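Local coordinates for mitochondrial dynamics protein MID49 (Mus musculus, PDB 4WOY), which recruits the dynamin-related fission GTPase Drp1 to the mitochondrial outer membrane, regulates its GTPase activity and is required for mitochondrial fission, at residues 73-78 with 122-127; 90-95 with 202-207; 179-184 with 189-194; 211-216 with 294-299. The protein carries 1 engineered substitution. All coordinates share one frame; numbering follows the deposited sequence.

Contact 1: residues 73-78 with 122-127; sequences APLELE and GYLSSR
L124 meets two leucines of the facing segment 73-78, L75 and L77, and its one methyl CD2 serves both. From L75 the CD2 methyl comes head-on, so that the two side chains reach toward each other tip to tip, with L75 CD2 and L124 CD2 4.1 Å apart. L77 arrives at a slant instead, and its axis and that of L124 cross obliquely; here too the contact is methyl to methyl, L77 CD2 to L124 CD2 at 4.1 Å. The backbones stay well separated: even the closest alpha carbons, L77 CA and L124 CA, are 10.6 Å apart, and no hydrogen bond passes between the segments. A gap of that size has to be spanned by side chains, and the branched end of leucine suits it, because it offers a methyl at full reach and carries no polar atom. In L124 the first torsion swings CG anti to the backbone N (chi1 -177°), which sends the isobutyl group out from the strand so that CD2 rests against both partners. Alternation along the extended 73-78 chain places L75 and L77 on the same side. Around the three leucines, W115 covers L75 and L77 from a neighbouring loop, V182 of strand 173-182 packs on both, M180 packs on L75, and V100 of strand 97-102 supports L124. Directly after L124, S125 is the N-cap of helix 126-139. The contact thus ties the chain just after strand 69-74, the parallel neighbour of strand 173-182 in the mixed sheet, to the short strand 123-124 that leads into that helix.

Contact 2: residues 90-95 with 202-207; sequences TVAAEP and SNLWLQ. Engineered in segment 90-95: A93 (natural residue Arg).
This is a small, largely apolar contact near the surface, in which the loop between strands 82-86 and 97-102 rests on the side chain of L204, just ahead of strand 205-208. L204 does the work with a single methyl: CD1 lies 4.0 Å from A92 CB and equally 4.0 Å from T90 OG1, touching two alternate residues of the loop at once. The leucine extends CG anti to its carbonyl carbon (chi1 -60°) and continues straight (chi2 180°), an outstretched shape that carries the methyl across to a loop whose nearest alpha carbon, A92 CA, is still 8.9 Å from L204 CA. T90 and L204 run past each other in opposite senses, and it is the hydroxyl oxygen of T90 that meets the methyl.

Strands 82-86 and 97-102 form an antiparallel pair in the mixed sheet of the nucleotidyltransferase-like domain, and strand 205-208 lies against 97-102. The loop joining the pair therefore bends back over a residue at the head of the next strand, and L204 also packs on C97 and A99. A small methyl residue at 92 suits the close approach, while the short, branched threonine places its hydroxyl in a hydrogen bond with G87 O in the same loop. A93, an engineered replacement of arginine, directs its methyl away from L204. Further along, Q207 OE1 accepts a hydrogen bond from N297 ND2, and P95 O receives a weak one from the same amide.

Contact 3: residues 179-184 with 189-194; sequences LMVVPG and DRLLLA
V182 and L192 form the hydrogen-bonded pair of this antiparallel ladder and exchange two backbone bonds: V182 N to L192 O at 3.0 Å, the donor lying in the carbonyl plane, and L192 N to V182 O at 2.9 Å, nearly straight at the hydrogen (172°). A third bond, A194 N to M180 O at 2.9 Å, continues the ladder beyond the non-hydrogen-bonded pair V181 and L193, where V181 CA approaches L192 O in a CA-H...O contact of 3.2 Å. A water then takes over, accepting from M180 N and donating to A194 O.

Apolar contacts line both faces. With V181 are L193 and L179: the valine CG1 touches L193 CD2 at 3.5 Å as the two side chains lie side by side, and L179 comes in at an angle on the same methyl. The other face carries V182 and L192, with V182 CG2 against L192 CB at 3.5 Å; the first torsion of V182 (chi1 -53°) tucks CG2 between N and carbonyl carbon, facing the partner strand. Beta-branched valine and broad leucine suit such extended, buried positions. M180 bends its thioether chain to bring CE over the A194 methyl.

At the turn, G184 has a positive phi, easy for glycine, and its bare CA passes close to L192 CG. R190 is anchored by a salt bridge to D188. The whole is a strongly twisted beta hairpin, embedded in the mixed sheet of a nucleotidyltransferase-like domain.

Contact 4: residues 211-216 with 294-299; sequences PVETAR and CHFNPS
A turn of helix 210-224 faces a type I beta turn running from C294 to N297, closed by the bond from N297 N to C294 O, with E213 CA and F296 CA 7.9 Å apart. F296 holds the centre. Over one face of its ring stands V212 CG1, 3.6 Å from the ring centroid and only 5° off the normal, a well-centred CH-pi contact. The valine achieves this with CG1 anti to the backbone N (chi1 178°), thrust out from the helix. The opposite face has the imidazole of H295, turned edge-on with ND1 over the centre.

R216 closes the rim: its CB and CG approach F296 CZ, each at 3.9 Å, near the ring plane. The guanidinium does not stack on the phenyl but stands steeply to it, committed to a salt bridge with E262. E213 brings its CG obliquely to F296 CD2, while its carboxylate looks past the ring to water: OE2 accepts from a water at 2.6 Å, which in turn accepts a longer bond, 3.3 Å, from F296 N. A flat aromatic thus suits a site where aliphatic stems of charged residues and a valine must all be met. Because the guanidinium of R216 is engaged by E262 and the E213 carboxylate reaches F296 through water rather than directly, the contact between 211-216 and 294-299 rests mainly on apolar packing round one ring.

Overall arrangement
Contacts 1, 2 and 3 share the mixed sheet of the nucleotidyltransferase-like part of the chain. Contact 3 lies 9 Å from contact 1 and 14 Å from contact 2, centre to centre, touching contact 1 through strands 69-74 and 173-182, and contact 2 through strands 191-193 and 205-208. Along the chain the segments of contacts 1 and 2 alternate, and contact 3 nests within the loop closed by contact 2. Contact 4 comes last, 23 Å from contact 1, where helix 210-224 meets the Mab-21-like region; Q207 to N297 connects it to contact 2, and R190 and D189 pack on it from contact 3. Contacts 1 to 3 knit this sheet together; contact 4 joins it to the helical C-terminal part.

Contact 1: residues 73-78 with 122-127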
# COMPACT_ATOMS: atom_id res chain seq x y z
N ALA A 73 -0.97 -10.44 -7.07
CA ALA A 73 -1.13 -11.37 -8.19
C ALA A 73 -0.27 -10.89 -9.37
O ALA A 73 -0.68 -10.01 -10.13
CB ALA A 73 -2.62 -11.50 -8.59
N PRO A 74 0.96 -11.43 -9.49
CA PRO A 74 1.89 -10.94 -10.52
C PRO A 74 1.56 -11.44 -11.92
O PRO A 74 1.38 -12.63 -12.14
CB PRO A 74 3.25 -11.46 -10.06
CG PRO A 74 2.93 -12.65 -9.18
CD PRO A 74 1.61 -12.35 -8.53
N LEU A 75 1.47 -10.51 -12.86
CA LEU A 75 1.34 -10.86 -14.26
C LEU A 75 2.70 -11.33 -14.75
O LEU A 75 3.72 -10.74 -14.37
CB LEU A 75 0.88 -9.66 -15.08
CG LEU A 75 -0.60 -9.27 -15.04
CD1 LEU A 75 -0.94 -8.50 -13.76
CD2 LEU A 75 -0.94 -8.49 -16.31
N GLU A 76 2.73 -12.41 -15.52
CA GLU A 76 4.00 -12.80 -16.13
C GLU A 76 4.01 -12.30 -17.57
O GLU A 76 3.40 -12.92 -18.43
CB GLU A 76 4.23 -14.31 -16.07
CG GLU A 76 4.39 -14.79 -14.63
CD GLU A 76 4.44 -16.29 -14.48
OE1 GLU A 76 4.16 -17.02 -15.46
OE2 GLU A 76 4.78 -16.72 -13.35
N LEU A 77 4.70 -11.19 -17.81
CA LEU A 77 4.76 -10.62 -19.15
C LEU A 77 5.90 -11.24 -19.98
O LEU A 77 6.97 -11.53 -19.46
CB LEU A 77 4.92 -9.10 -19.06
CG LEU A 77 3.79 -8.31 -18.38
CD1 LEU A 77 4.07 -6.80 -18.37
CD2 LEU A 77 2.47 -8.61 -19.06
N GLU A 78 5.66 -11.49 -21.26
CA GLU A 78 6.73 -11.95 -22.16
C GLU A 78 7.87 -10.93 -22.20
O GLU A 78 7.64 -9.75 -22.42
CB GLU A 78 6.23 -12.22 -23.58
CG GLU A 78 5.13 -13.27 -23.69
CD GLU A 78 3.72 -12.74 -23.40
OE1 GLU A 78 3.59 -11.59 -22.91
OE2 GLU A 78 2.75 -13.46 -23.67
N GLY A 122 -2.79 0.40 -28.02
CA GLY A 122 -1.51 -0.28 -27.91
C GLY A 122 -0.96 -0.44 -26.50
O GLY A 122 0.24 -0.64 -26.31
N TYR A 123 -1.83 -0.31 -25.50
CA TYR A 123 -1.43 -0.43 -24.12
C TYR A 123 -2.23 -1.45 -23.37
O TYR A 123 -3.44 -1.59 -23.59
CB TYR A 123 -1.56 0.91 -23.43
CG TYR A 123 -0.64 1.96 -24.00
CD1 TYR A 123 0.66 2.12 -23.51
CD2 TYR A 123 -1.06 2.77 -25.05
CE1 TYR A 123 1.52 3.07 -24.05
CE2 TYR A 123 -0.21 3.74 -25.60
CZ TYR A 123 1.08 3.87 -25.10
OH TYR A 123 1.92 4.83 -25.62
N LEU A 124 -1.56 -2.15 -22.47
CA LEU A 124 -2.21 -3.07 -21.57
C LEU A 124 -3.00 -2.29 -20.52
O LEU A 124 -2.43 -1.57 -19.71
CB LEU A 124 -1.18 -3.97 -20.89
CG LEU A 124 -1.68 -5.06 -19.96
CD1 LEU A 124 -2.49 -6.04 -20.74
CD2 LEU A 124 -0.47 -5.72 -19.35
N SER A 125 -4.32 -2.46 -20.54
CA SER A 125 -5.20 -1.61 -19.74
C SER A 125 -5.44 -2.16 -18.33
O SER A 125 -6.04 -3.20 -18.19
CB SER A 125 -6.55 -1.43 -20.42
OG SER A 125 -7.44 -0.69 -19.60
N SER A 126 -5.00 -1.44 -17.31
CA SER A 126 -5.29 -1.87 -15.96
C SER A 126 -6.82 -1.90 -15.74
O SER A 126 -7.32 -2.82 -15.10
CB SER A 126 -4.58 -0.96 -14.94
OG SER A 126 -5.10 0.34 -14.97
N ARG A 127 -7.54 -0.93 -16.31
CA ARG A 127 -8.99 -0.84 -16.14
C ARG A 127 -9.71 -2.08 -16.63
O ARG A 127 -10.63 -2.55 -15.97
CB ARG A 127 -9.57 0.38 -16.86
CG ARG A 127 -11.10 0.34 -17.01
CD ARG A 127 -11.64 1.56 -17.74
NE ARG A 127 -11.07 1.70 -19.08
CZ ARG A 127 -11.51 1.06 -20.16
NH1 ARG A 127 -12.55 0.22 -20.07
NH2 ARG A 127 -10.93 1.25 -21.34

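Contact 2: residues 90-95 with 202-207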
# COMPACT_ATOMS: atom_id res chain seq x y z
N THR A 90 3.24 10.52 -20.74
CA THR A 90 2.05 10.28 -21.55
C THR A 90 1.19 11.55 -21.61
O THR A 90 1.53 12.54 -21.00
CB THR A 90 1.24 9.10 -21.00
OG1 THR A 90 0.75 9.43 -19.69
CG2 THR A 90 2.09 7.88 -20.90
N VAL A 91 0.09 11.50 -22.37
CA VAL A 91 -0.81 12.65 -22.49
C VAL A 91 -1.57 12.98 -21.18
O VAL A 91 -1.86 14.13 -20.90
CB VAL A 91 -1.79 12.45 -23.66
CG1 VAL A 91 -1.04 12.58 -24.99
CG2 VAL A 91 -2.50 11.12 -23.54
N ALA A 92 -1.88 11.96 -20.38
CA ALA A 92 -2.15 12.17 -18.96
C ALA A 92 -0.76 12.43 -18.48
O ALA A 92 0.13 11.66 -18.78
CB ALA A 92 -2.77 10.95 -18.28
N ALA A 93 -0.52 13.50 -17.76
CA ALA A 93 0.87 13.81 -17.43
C ALA A 93 1.00 13.56 -15.96
O ALA A 93 1.20 14.47 -15.18
CB ALA A 93 1.21 15.25 -17.80
N GLU A 94 0.80 12.30 -15.61
CA GLU A 94 0.56 11.90 -14.24
C GLU A 94 1.76 11.15 -13.70
O GLU A 94 1.96 9.98 -14.04
CB GLU A 94 -0.71 11.03 -14.17
CG GLU A 94 -1.06 10.56 -12.78
CD GLU A 94 -0.99 11.68 -11.74
OE1 GLU A 94 -1.90 12.54 -11.72
OE2 GLU A 94 -0.01 11.71 -10.97
N PRO A 95 2.55 11.82 -12.85
CA PRO A 95 3.73 11.16 -12.27
C PRO A 95 3.38 9.95 -11.38
O PRO A 95 4.21 9.06 -11.24
CB PRO A 95 4.40 12.29 -11.48
CG PRO A 95 3.30 13.28 -11.22
CD PRO A 95 2.41 13.22 -12.40
N SER A 202 -7.43 5.36 -16.51
CA SER A 202 -7.64 4.06 -15.90
C SER A 202 -7.00 2.98 -16.75
O SER A 202 -6.81 1.85 -16.30
CB SER A 202 -9.13 3.76 -15.70
OG SER A 202 -9.59 4.17 -14.41
N ASN A 203 -6.61 3.34 -17.96
CA ASN A 203 -5.73 2.45 -18.70
C ASN A 203 -4.34 2.41 -18.05
O ASN A 203 -3.67 1.39 -18.07
CB ASN A 203 -5.65 2.90 -20.17
CG ASN A 203 -6.99 2.80 -20.89
OD1 ASN A 203 -7.77 1.87 -20.65
ND2 ASN A 203 -7.27 3.78 -21.75
N LEU A 204 -3.93 3.50 -17.40
CA LEU A 204 -2.63 3.53 -16.74
C LEU A 204 -2.59 2.71 -15.44
O LEU A 204 -3.61 2.53 -14.77
CB LEU A 204 -2.22 4.97 -16.44
CG LEU A 204 -2.09 5.85 -17.70
CD1 LEU A 204 -1.68 7.25 -17.34
CD2 LEU A 204 -1.12 5.26 -18.70
N TRP A 205 -1.39 2.22 -15.12
CA TRP A 205 -1.10 1.49 -13.89
C TRP A 205 -0.65 2.45 -12.80
O TRP A 205 -0.16 3.54 -13.10
CB TRP A 205 -0.01 0.44 -14.16
CG TRP A 205 -0.50 -0.60 -15.08
CD1 TRP A 205 -0.88 -0.43 -16.38
CD2 TRP A 205 -0.73 -1.97 -14.77
NE1 TRP A 205 -1.33 -1.61 -16.90
CE2 TRP A 205 -1.25 -2.57 -15.94
CE3 TRP A 205 -0.55 -2.74 -13.62
CZ2 TRP A 205 -1.58 -3.91 -15.98
CZ3 TRP A 205 -0.88 -4.07 -13.67
CH2 TRP A 205 -1.39 -4.65 -14.85
N LEU A 206 -0.82 2.07 -11.54
CA LEU A 206 -0.41 2.93 -10.45
C LEU A 206 0.98 2.49 -9.92
O LEU A 206 1.24 1.30 -9.69
CB LEU A 206 -1.46 2.90 -9.35
CG LEU A 206 -1.30 3.84 -8.17
CD1 LEU A 206 -1.67 5.24 -8.63
CD2 LEU A 206 -2.18 3.39 -7.06
N GLN A 207 1.88 3.43 -9.73
CA GLN A 207 3.18 3.08 -9.20
C GLN A 207 3.05 2.72 -7.73
O GLN A 207 2.42 3.44 -6.95
CB GLN A 207 4.17 4.23 -9.34
CG GLN A 207 5.53 3.90 -8.76
CD GLN A 207 6.49 5.07 -8.81
OE1 GLN A 207 6.20 6.16 -8.30
NE2 GLN A 207 7.63 4.87 -9.47

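Contact 3: residues 179-184 with 189-194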
# COMPACT_ATOMS: atom_id res chain seq x y z
N LEU A 179 -4.18 -7.24 -5.55
CA LEU A 179 -3.40 -6.37 -6.41
C LEU A 179 -2.75 -7.11 -7.56
O LEU A 179 -1.81 -7.88 -7.36
CB LEU A 179 -2.31 -5.67 -5.60
CG LEU A 179 -2.79 -4.85 -4.41
CD1 LEU A 179 -1.61 -4.57 -3.49
CD2 LEU A 179 -3.45 -3.53 -4.87
N MET A 180 -3.24 -6.85 -8.78
CA MET A 180 -2.56 -7.37 -9.98
C MET A 180 -1.35 -6.48 -10.27
O MET A 180 -1.49 -5.26 -10.37
CB MET A 180 -3.49 -7.43 -11.20
CG MET A 180 -4.51 -8.59 -11.15
SD MET A 180 -5.75 -8.53 -12.45
CE MET A 180 -6.55 -6.95 -12.15
N VAL A 181 -0.16 -7.06 -10.35
CA VAL A 181 1.04 -6.25 -10.39
C VAL A 181 1.98 -6.66 -11.51
O VAL A 181 1.98 -7.82 -11.95
CB VAL A 181 1.77 -6.30 -9.02
CG1 VAL A 181 0.83 -5.85 -7.90
CG2 VAL A 181 2.29 -7.70 -8.72
N VAL A 182 2.74 -5.68 -12.01
CA VAL A 182 3.86 -5.93 -12.94
C VAL A 182 5.14 -5.31 -12.32
O VAL A 182 5.04 -4.36 -11.50
CB VAL A 182 3.59 -5.35 -14.37
CG1 VAL A 182 2.25 -5.83 -14.92
CG2 VAL A 182 3.60 -3.87 -14.36
N PRO A 183 6.35 -5.83 -12.69
CA PRO A 183 7.63 -5.49 -12.02
C PRO A 183 8.13 -4.03 -12.03
O PRO A 183 8.96 -3.73 -11.18
CB PRO A 183 8.65 -6.38 -12.74
CG PRO A 183 7.86 -7.57 -13.17
CD PRO A 183 6.51 -7.00 -13.57
N GLY A 184 7.71 -3.16 -12.94
CA GLY A 184 8.08 -1.74 -12.85
C GLY A 184 9.52 -1.22 -12.72
O GLY A 184 9.74 -0.01 -12.86
N ASP A 189 12.53 -3.54 -6.27
CA ASP A 189 11.28 -4.26 -6.23
C ASP A 189 10.03 -3.39 -6.31
O ASP A 189 8.97 -3.82 -5.89
CB ASP A 189 11.25 -5.11 -4.96
CG ASP A 189 12.22 -6.28 -5.03
OD1 ASP A 189 12.23 -6.99 -6.06
OD2 ASP A 189 13.00 -6.45 -4.07
N ARG A 190 10.15 -2.18 -6.85
CA ARG A 190 8.96 -1.34 -7.04
C ARG A 190 7.98 -2.01 -8.01
O ARG A 190 8.38 -2.84 -8.82
CB ARG A 190 9.35 0.05 -7.53
CG ARG A 190 9.90 0.07 -8.94
CD ARG A 190 10.38 1.44 -9.31
NE ARG A 190 11.44 1.88 -8.43
CZ ARG A 190 11.73 3.16 -8.21
NH1 ARG A 190 11.02 4.10 -8.81
NH2 ARG A 190 12.71 3.49 -7.38
N LEU A 191 6.70 -1.68 -7.92
CA LEU A 191 5.69 -2.35 -8.74
C LEU A 191 4.79 -1.34 -9.43
O LEU A 191 4.77 -0.16 -9.08
CB LEU A 191 4.82 -3.30 -7.89
CG LEU A 191 5.59 -4.47 -7.22
CD1 LEU A 191 4.71 -5.24 -6.22
CD2 LEU A 191 6.19 -5.43 -8.26
N LEU A 192 4.07 -1.83 -10.43
CA LEU A 192 2.92 -1.11 -10.96
C LEU A 192 1.70 -1.92 -10.59
O LEU A 192 1.69 -3.15 -10.78
CB LEU A 192 3.02 -0.95 -12.47
CG LEU A 192 4.34 -0.38 -12.98
CD1 LEU A 192 4.34 -0.37 -14.51
CD2 LEU A 192 4.55 0.98 -12.39
N LEU A 193 0.66 -1.26 -10.08
CA LEU A 193 -0.56 -1.94 -9.71
C LEU A 193 -1.68 -1.61 -10.67
O LEU A 193 -1.82 -0.47 -11.11
CB LEU A 193 -1.01 -1.56 -8.30
CG LEU A 193 -0.04 -1.34 -7.14
CD1 LEU A 193 -0.71 -0.47 -6.11
CD2 LEU A 193 0.31 -2.66 -6.51
N ALA A 194 -2.52 -2.59 -10.96
CA ALA A 194 -3.78 -2.34 -11.59
C ALA A 194 -4.74 -1.81 -10.53
O ALA A 194 -5.50 -2.58 -9.93
CB ALA A 194 -4.32 -3.62 -12.23
O HOH W 1 -5.40 -4.93 -8.66

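Contact 4: residues 211-216 with 294-299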
# COMPACT_ATOMS: atom_id res chain seq x y z
N PRO A 211 7.33 -1.66 -1.64
CA PRO A 211 8.45 -2.59 -1.41
C PRO A 211 9.82 -1.91 -1.30
O PRO A 211 10.67 -2.36 -0.54
CB PRO A 211 8.42 -3.50 -2.65
CG PRO A 211 7.01 -3.42 -3.13
CD PRO A 211 6.61 -1.98 -2.89
N VAL A 212 10.03 -0.85 -2.07
CA VAL A 212 11.29 -0.11 -2.03
C VAL A 212 11.45 0.63 -0.71
O VAL A 212 12.52 0.63 -0.11
CB VAL A 212 11.38 0.90 -3.18
CG1 VAL A 212 12.67 1.69 -3.09
CG2 VAL A 212 11.27 0.20 -4.51
N GLU A 213 10.36 1.27 -0.27
CA GLU A 213 10.32 2.05 0.96
C GLU A 213 10.56 1.18 2.19
O GLU A 213 11.33 1.56 3.07
CB GLU A 213 8.98 2.79 1.09
CG GLU A 213 8.75 3.83 0.01
CD GLU A 213 7.31 4.33 -0.06
OE1 GLU A 213 6.39 3.61 0.37
OE2 GLU A 213 7.11 5.44 -0.60
N THR A 214 9.90 0.04 2.26
CA THR A 214 10.06 -0.78 3.46
C THR A 214 11.44 -1.45 3.47
O THR A 214 12.00 -1.67 4.53
CB THR A 214 8.95 -1.83 3.64
OG1 THR A 214 9.15 -2.93 2.75
CG2 THR A 214 7.58 -1.21 3.38
N ALA A 215 12.00 -1.74 2.29
CA ALA A 215 13.36 -2.28 2.25
C ALA A 215 14.36 -1.26 2.77
O ALA A 215 15.32 -1.60 3.48
CB ALA A 215 13.73 -2.72 0.86
N ARG A 216 14.13 0.01 2.42
CA ARG A 216 15.01 1.09 2.84
C ARG A 216 14.95 1.31 4.36
O ARG A 216 15.97 1.42 5.03
CB ARG A 216 14.64 2.38 2.09
CG ARG A 216 15.55 3.56 2.39
CD ARG A 216 17.01 3.18 2.17
NE ARG A 216 17.92 4.30 2.36
CZ ARG A 216 19.24 4.18 2.54
NH1 ARG A 216 19.81 2.98 2.56
NH2 ARG A 216 19.99 5.26 2.69
N CYS A 294 7.20 12.33 -2.82
CA CYS A 294 7.68 10.96 -2.53
C CYS A 294 9.18 10.90 -2.54
O CYS A 294 9.81 11.40 -3.45
CB CYS A 294 7.18 9.93 -3.54
SG CYS A 294 5.68 9.17 -3.15
N HIS A 295 9.74 10.22 -1.55
CA HIS A 295 11.19 10.09 -1.45
C HIS A 295 11.81 9.46 -2.70
O HIS A 295 12.84 9.92 -3.19
CB HIS A 295 11.55 9.27 -0.21
CG HIS A 295 13.01 9.31 0.12
ND1 HIS A 295 13.89 8.32 -0.27
CD2 HIS A 295 13.75 10.24 0.76
CE1 HIS A 295 15.11 8.63 0.15
NE2 HIS A 295 15.05 9.78 0.78
N PHE A 296 11.16 8.44 -3.23
CA PHE A 296 11.67 7.70 -4.38
C PHE A 296 10.97 8.10 -5.67
O PHE A 296 11.17 7.46 -6.69
CB PHE A 296 11.52 6.20 -4.16
CG PHE A 296 12.41 5.64 -3.08
CD1 PHE A 296 13.75 5.40 -3.34
CD2 PHE A 296 11.89 5.31 -1.83
CE1 PHE A 296 14.58 4.88 -2.37
CE2 PHE A 296 12.71 4.78 -0.85
CZ PHE A 296 14.06 4.56 -1.12
N ASN A 297 10.13 9.11 -5.59
CA ASN A 297 9.52 9.72 -6.77
C ASN A 297 9.05 11.13 -6.45
O ASN A 297 7.84 11.37 -6.30
CB ASN A 297 8.35 8.88 -7.27
CG ASN A 297 7.81 9.38 -8.59
OD1 ASN A 297 8.41 10.25 -9.22
ND2 ASN A 297 6.68 8.83 -9.03
N PRO A 298 10.00 12.08 -6.39
CA PRO A 298 9.78 13.45 -5.91
C PRO A 298 8.78 14.28 -6.71
O PRO A 298 8.25 15.27 -6.20
CB PRO A 298 11.18 14.06 -5.98
CG PRO A 298 12.09 12.89 -5.79
CD PRO A 298 11.43 11.78 -6.55
N SER A 299 8.54 13.91 -7.97
CA SER A 299 7.54 14.59 -8.76
C SER A 299 6.14 14.30 -8.24
O SER A 299 5.22 15.08 -8.50
CB SER A 299 7.69 14.24 -10.25
OG SER A 299 7.68 12.86 -10.48
O HOH W 2 8.70 7.24 -1.46